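Local coordinates for uncharacterized protein Ta0194 (Thermoplasma acidophilum DSM 1728, PDB 3BDI) that acts on an unknown substrate but, as a member of the alpha/beta hydrolase superfamily, probably cleaves an ester or a related bond with a serine nucleophile, at residues M113-T118 / G141-I146; N12-F17 / E74-D79. All blocks are in the same frame, centred on the assembly; numbering follows the deposited sequence.

Contact 1 of 2, residues M113-T118 / G141-I146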
loop_
_atom_site.group_PDB
_atom_site.type_symbol
_atom_site.label_atom_id
_atom_site.label_comp_id
_atom_site.label_asym_id
_atom_site.label_seq_id
_atom_site.Cartn_x
_atom_site.Cartn_y
_atom_site.Cartn_z
HETATM N N MSE A 113 -2.526 1.760 7.036
HETATM C CA MSE A 113 -1.803 0.579 7.429
HETATM C C MSE A 113 -0.327 0.673 7.092
HETATM O O MSE A 113 0.528 0.239 7.896
HETATM C CB MSE A 113 -2.401 -0.662 6.771
HETATM C CG MSE A 113 -3.785 -0.976 7.197
HETATM SE SE MSE A 113 -4.435 -2.569 6.326
HETATM C CE MSE A 113 -6.076 -2.715 7.321
ATOM N N VAL A 114 -0.009 1.154 5.880
ATOM C CA VAL A 114 1.409 1.204 5.505
ATOM C C VAL A 114 2.167 2.267 6.304
ATOM O O VAL A 114 3.362 2.072 6.604
ATOM C CB VAL A 114 1.643 1.398 4.016
ATOM C CG1 VAL A 114 1.055 0.233 3.252
ATOM C CG2 VAL A 114 1.132 2.742 3.486
ATOM N N ILE A 115 1.496 3.355 6.658
ATOM C CA ILE A 115 2.127 4.353 7.555
ATOM C C ILE A 115 2.449 3.689 8.903
ATOM O O ILE A 115 3.610 3.746 9.385
ATOM C CB ILE A 115 1.269 5.638 7.648
ATOM C CG1 ILE A 115 1.424 6.389 6.298
ATOM C CG2 ILE A 115 1.686 6.542 8.841
ATOM C CD1 ILE A 115 0.502 7.518 6.077
HETATM N N MSE A 116 1.463 3.036 9.498
HETATM C CA MSE A 116 1.686 2.396 10.769
HETATM C C MSE A 116 2.782 1.354 10.711
HETATM O O MSE A 116 3.605 1.232 11.645
HETATM C CB MSE A 116 0.413 1.751 11.320
HETATM C CG MSE A 116 0.616 1.104 12.717
HETATM SE SE MSE A 116 1.074 2.391 14.122
HETATM C CE MSE A 116 -0.664 2.867 14.486
ATOM N N THR A 117 2.826 0.569 9.651
ATOM C CA THR A 117 3.901 -0.405 9.490
ATOM C C THR A 117 5.296 0.244 9.465
ATOM O O THR A 117 6.248 -0.292 10.044
ATOM C CB THR A 117 3.701 -1.211 8.209
ATOM O OG1 THR A 117 2.403 -1.810 8.254
ATOM C CG2 THR A 117 4.764 -2.276 8.014
ATOM N N THR A 118 5.399 1.412 8.839
ATOM C CA THR A 118 6.680 2.148 8.806
ATOM C C THR A 118 7.040 2.711 10.177
ATOM O O THR A 118 8.209 2.696 10.541
ATOM C CB THR A 118 6.631 3.247 7.736
ATOM O OG1 THR A 118 6.206 2.675 6.488
ATOM C CG2 THR A 118 7.997 3.850 7.519
ATOM N N GLY A 141 2.871 12.978 15.163
ATOM C CA GLY A 141 4.122 13.130 15.891
ATOM C C GLY A 141 5.075 11.995 15.550
ATOM O O GLY A 141 6.292 12.168 15.573
ATOM N N ASP A 142 4.535 10.835 15.173
ATOM C CA ASP A 142 5.406 9.724 14.812
ATOM C C ASP A 142 5.771 9.785 13.330
ATOM O O ASP A 142 6.886 9.429 12.914
ATOM C CB ASP A 142 4.683 8.411 15.128
ATOM C CG ASP A 142 4.127 8.383 16.549
ATOM O OD1 ASP A 142 4.907 8.032 17.455
ATOM O OD2 ASP A 142 2.929 8.734 16.754
HETATM N N MSE A 143 4.814 10.220 12.516
HETATM C CA MSE A 143 5.029 10.415 11.103
HETATM C C MSE A 143 6.145 11.385 10.855
HETATM O O MSE A 143 6.857 11.231 9.885
HETATM C CB MSE A 143 3.756 10.901 10.400
HETATM C CG MSE A 143 2.731 9.794 10.235
HETATM SE SE MSE A 143 0.996 10.385 9.585
HETATM C CE MSE A 143 1.357 11.967 8.722
ATOM N N LYS A 144 6.324 12.389 11.733
ATOM C CA LYS A 144 7.423 13.313 11.530
ATOM C C LYS A 144 8.783 12.625 11.485
ATOM O O LYS A 144 9.709 13.177 10.850
ATOM C CB LYS A 144 7.411 14.500 12.526
ATOM C CG LYS A 144 7.860 14.229 13.915
ATOM C CD LYS A 144 7.826 15.529 14.774
ATOM C CE LYS A 144 8.270 15.259 16.187
ATOM N NZ LYS A 144 8.526 16.500 16.993
ATOM N N LYS A 145 8.866 11.427 12.065
ATOM C CA LYS A 145 10.086 10.633 12.132
ATOM C C LYS A 145 10.405 9.786 10.896
ATOM O O LYS A 145 11.548 9.346 10.725
ATOM C CB LYS A 145 10.052 9.750 13.375
ATOM N N ILE A 146 9.422 9.567 10.032
ATOM C CA ILE A 146 9.639 8.703 8.864
ATOM C C ILE A 146 10.787 9.176 7.989
ATOM O O ILE A 146 10.811 10.313 7.503
ATOM C CB ILE A 146 8.324 8.558 8.017
ATOM C CG1 ILE A 146 7.276 7.802 8.841
ATOM C CG2 ILE A 146 8.551 7.821 6.719
ATOM C CD1 ILE A 146 5.826 7.901 8.244
#

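Contact 2 of 2, residues N12-F17 / E74-D79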
loop_
_atom_site.group_PDB
_atom_site.type_symbol
_atom_site.label_atom_id
_atom_site.label_comp_id
_atom_site.label_asym_id
_atom_site.label_seq_id
_atom_site.Cartn_x
_atom_site.Cartn_y
_atom_site.Cartn_z
ATOM N N ASN A 12 0.306 -17.043 9.676
ATOM C CA ASN A 12 0.128 -17.383 11.089
ATOM C C ASN A 12 -1.267 -17.825 11.439
ATOM O O ASN A 12 -1.819 -17.431 12.455
ATOM C CB ASN A 12 0.611 -16.255 11.996
ATOM C CG ASN A 12 2.092 -16.068 11.905
ATOM O OD1 ASN A 12 2.852 -17.042 12.007
ATOM N ND2 ASN A 12 2.530 -14.856 11.684
ATOM N N GLY A 13 -1.829 -18.685 10.607
ATOM C CA GLY A 13 -3.107 -19.315 10.915
ATOM C C GLY A 13 -4.308 -18.685 10.212
ATOM O O GLY A 13 -5.415 -19.207 10.292
ATOM N N THR A 14 -4.076 -17.587 9.506
ATOM C CA THR A 14 -5.139 -16.922 8.741
ATOM C C THR A 14 -4.936 -17.191 7.270
ATOM O O THR A 14 -3.841 -16.920 6.728
ATOM C CB THR A 14 -5.142 -15.419 9.024
ATOM O OG1 THR A 14 -5.471 -15.221 10.398
ATOM C CG2 THR A 14 -6.199 -14.674 8.164
ATOM N N ARG A 15 -5.986 -17.680 6.614
ATOM C CA ARG A 15 -5.957 -17.983 5.196
ATOM C C ARG A 15 -6.167 -16.739 4.324
ATOM O O ARG A 15 -7.283 -16.238 4.198
ATOM C CB ARG A 15 -6.987 -19.069 4.873
ATOM C CG ARG A 15 -6.959 -19.635 3.460
ATOM C CD ARG A 15 -8.042 -20.613 3.289
ATOM N NE ARG A 15 -8.073 -21.300 2.005
ATOM C CZ ARG A 15 -8.898 -21.006 1.005
ATOM N NH1 ARG A 15 -9.736 -20.005 1.053
ATOM N NH2 ARG A 15 -8.841 -21.764 -0.095
ATOM N N VAL A 16 -5.086 -16.251 3.736
ATOM C CA VAL A 16 -5.033 -14.994 3.022
ATOM C C VAL A 16 -5.006 -15.257 1.527
ATOM O O VAL A 16 -4.164 -16.016 1.055
ATOM C CB VAL A 16 -3.771 -14.219 3.453
ATOM C CG1 VAL A 16 -3.587 -12.953 2.633
ATOM C CG2 VAL A 16 -3.892 -13.885 4.923
ATOM N N PHE A 17 -5.905 -14.625 0.787
ATOM C CA PHE A 17 -5.828 -14.603 -0.665
ATOM C C PHE A 17 -4.815 -13.561 -1.098
ATOM O O PHE A 17 -4.785 -12.455 -0.584
ATOM C CB PHE A 17 -7.182 -14.234 -1.272
ATOM C CG PHE A 17 -7.163 -14.111 -2.777
ATOM C CD1 PHE A 17 -7.028 -15.241 -3.549
ATOM C CD2 PHE A 17 -7.298 -12.876 -3.421
ATOM C CE1 PHE A 17 -6.968 -15.154 -4.909
ATOM C CE2 PHE A 17 -7.265 -12.769 -4.787
ATOM C CZ PHE A 17 -7.126 -13.941 -5.549
ATOM N N GLU A 74 -8.627 -13.245 14.213
ATOM C CA GLU A 74 -8.501 -12.661 15.532
ATOM C C GLU A 74 -7.223 -11.880 15.669
ATOM O O GLU A 74 -7.239 -10.812 16.277
ATOM C CB GLU A 74 -8.555 -13.731 16.629
ATOM C CG GLU A 74 -9.905 -14.414 16.710
ATOM C CD GLU A 74 -9.936 -15.581 17.646
ATOM O OE1 GLU A 74 -9.382 -15.486 18.751
ATOM O OE2 GLU A 74 -10.510 -16.630 17.275
ATOM N N LYS A 75 -6.119 -12.414 15.158
ATOM C CA LYS A 75 -4.809 -11.770 15.305
ATOM C C LYS A 75 -4.703 -10.438 14.525
ATOM O O LYS A 75 -4.075 -9.447 14.992
ATOM C CB LYS A 75 -3.736 -12.751 14.797
ATOM C CG LYS A 75 -2.302 -12.292 14.910
ATOM C CD LYS A 75 -1.332 -13.409 14.545
ATOM C CE LYS A 75 0.098 -12.920 14.641
ATOM N NZ LYS A 75 0.548 -12.814 16.088
ATOM N N TYR A 76 -5.281 -10.412 13.318
ATOM C CA TYR A 76 -5.081 -9.304 12.378
ATOM C C TYR A 76 -6.310 -8.490 12.127
ATOM O O TYR A 76 -6.239 -7.481 11.424
ATOM C CB TYR A 76 -4.576 -9.862 11.040
ATOM C CG TYR A 76 -3.265 -10.637 11.154
ATOM C CD1 TYR A 76 -2.120 -10.042 11.679
ATOM C CD2 TYR A 76 -3.157 -11.960 10.675
ATOM C CE1 TYR A 76 -0.943 -10.755 11.783
ATOM C CE2 TYR A 76 -1.983 -12.664 10.780
ATOM C CZ TYR A 76 -0.869 -12.053 11.294
ATOM O OH TYR A 76 0.312 -12.783 11.361
ATOM N N GLY A 77 -7.457 -8.888 12.654
ATOM C CA GLY A 77 -8.705 -8.227 12.300
ATOM C C GLY A 77 -8.690 -6.790 12.748
ATOM O O GLY A 77 -8.095 -6.451 13.784
ATOM N N ILE A 78 -9.339 -5.933 11.962
ATOM C CA ILE A 78 -9.376 -4.497 12.270
ATOM C C ILE A 78 -10.760 -4.047 12.707
ATOM O O ILE A 78 -10.978 -2.839 12.841
ATOM C CB ILE A 78 -8.736 -3.590 11.175
ATOM C CG1 ILE A 78 -9.315 -3.874 9.807
ATOM C CG2 ILE A 78 -7.191 -3.740 11.186
ATOM C CD1 ILE A 78 -10.667 -3.373 9.650
ATOM N N ASP A 79 -11.645 -4.984 13.043
ATOM C CA ASP A 79 -12.987 -4.646 13.533
ATOM C C ASP A 79 -12.982 -3.671 14.702
ATOM O O ASP A 79 -13.914 -2.877 14.802
ATOM C CB ASP A 79 -13.722 -5.876 14.061
ATOM C CG ASP A 79 -13.983 -6.908 13.010
ATOM O OD1 ASP A 79 -14.061 -6.540 11.818
ATOM O OD2 ASP A 79 -14.135 -8.094 13.397
#

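Contact 1 of 2, residues M113-T118 / G141-I146
The methyl CG2 of Ile115 presses on the selenomethionine at Met143, lying 3.7 Å from Met143 CG and 4.0 Å from Met143 SE, with the two side chains slanting across each other. One helical turn on, Thr118 turns its CG2 methyl to Ile146 CG2 at 4.1 Å, nearly at right angles. Ile146 also sends CD1 to within 4.4 Å of Ile115 CG2, and the contact is purely apolar: no hydrogen bond joins the two segments. An aliphatic residue suits position 115, where it meets Met143; with CG1 anti to the carbonyl carbon (chi1 -73°), CG2 falls anti to the backbone N and faces that partner. Thr118 divides its roles: CG2 supplies a methyl for Ile146, while OG1 bonds to Val114 O at 2.9 Å, which satisfies a buried hydroxyl and fixes the rotation that presents CG2. Val114 O also accepts from Thr118 N, and the two donors reach it from opposite faces of its plane. On the other segment a type I turn from Met143 to Ile146 brings both apolar side chains to the same helix. Beyond them, Tyr169 and Ile172 of helix 163-172 pack on Met143, while Ile128 of strand 125-131 touches both Thr118 and Ile146. Helix 109-120 follows the probable nucleophile elbow at Ser108, so the contact packs the flank of what is probably the nucleophile helix of this alpha/beta hydrolase fold.

Contact 2 of 2, residues N12-F17 / E74-D79
Between Asn12 and Tyr76 the backbones stay well apart, Thr14 CA and Lys75 CA coming no nearer than 8.4 Å, and a turn with positive phi at Asn12 and Gly13 leads into strand 14-21 opposite an irregular loop. Side chains span the gap. Tyr76 CG stands anti to the carbonyl carbon (chi1 -59°), which sends the ring toward the hairpin. Asn12 ND2 donates to Tyr76 OH over 3.1 Å in an almost straight bond (N-H...O 170°), and the hydroxyl lies in the amide plane of Asn12. The amide nitrogen arrives at the edge of the ring, with the two planes 34° apart. Tyr76 OH also bonds to Asp92 of helix 83-96, so a single phenol ties hairpin and helix together. In this fold the hairpin of strands 5-11 and 14-21 forms the antiparallel margin of the central sheet, and the loop belongs to the connection from strand 57-62 to helix 83-96. Tyrosine suits the place because its hydroxyl, carried at the far end of the ring, reaches Asn12 while the ring itself rests on Val11 and meets Phe89 edge-to-face. The neighbouring Lys75 lays CG 3.7 Å above the ring centre, and its CD comes 4.3 Å from Asn12 CB. A phenylalanine here, lacking the hydroxyl, would probably leave the Asn12 amide and Asp92 without a common partner and the hairpin less firmly tied to helix 83-96. Nearer the base of the side chain, Thr14 OG1 approaches Tyr76 CD2 obliquely at 4.0 Å; its polar partner is Ser73 OG. Glycine suits position 13, where a CB would jam against the preceding carbonyl oxygen.

Overall arrangement
Contact 1 is buried throughout, whereas contact 2 lies partly at the surface, with two of its four touching residues exposed. Their chemistry follows: 113-118 and 141-146 meet through apolar groups, while 12-17 and 74-79 join through a hydrogen bond to a tyrosine hydroxyl, with lighter packing beside it. Helix 83-96 is common ground, since Met113, Met116 and Thr117 pack on one part of it and Asn12, Lys75 and Tyr76 reach Asp92 on it. The centres are 22 Å apart, yet the contacts touch where Met113 CE comes 4.2 Å from Ile78 CG2. In sequence, both segments of contact 2 precede those of contact 1.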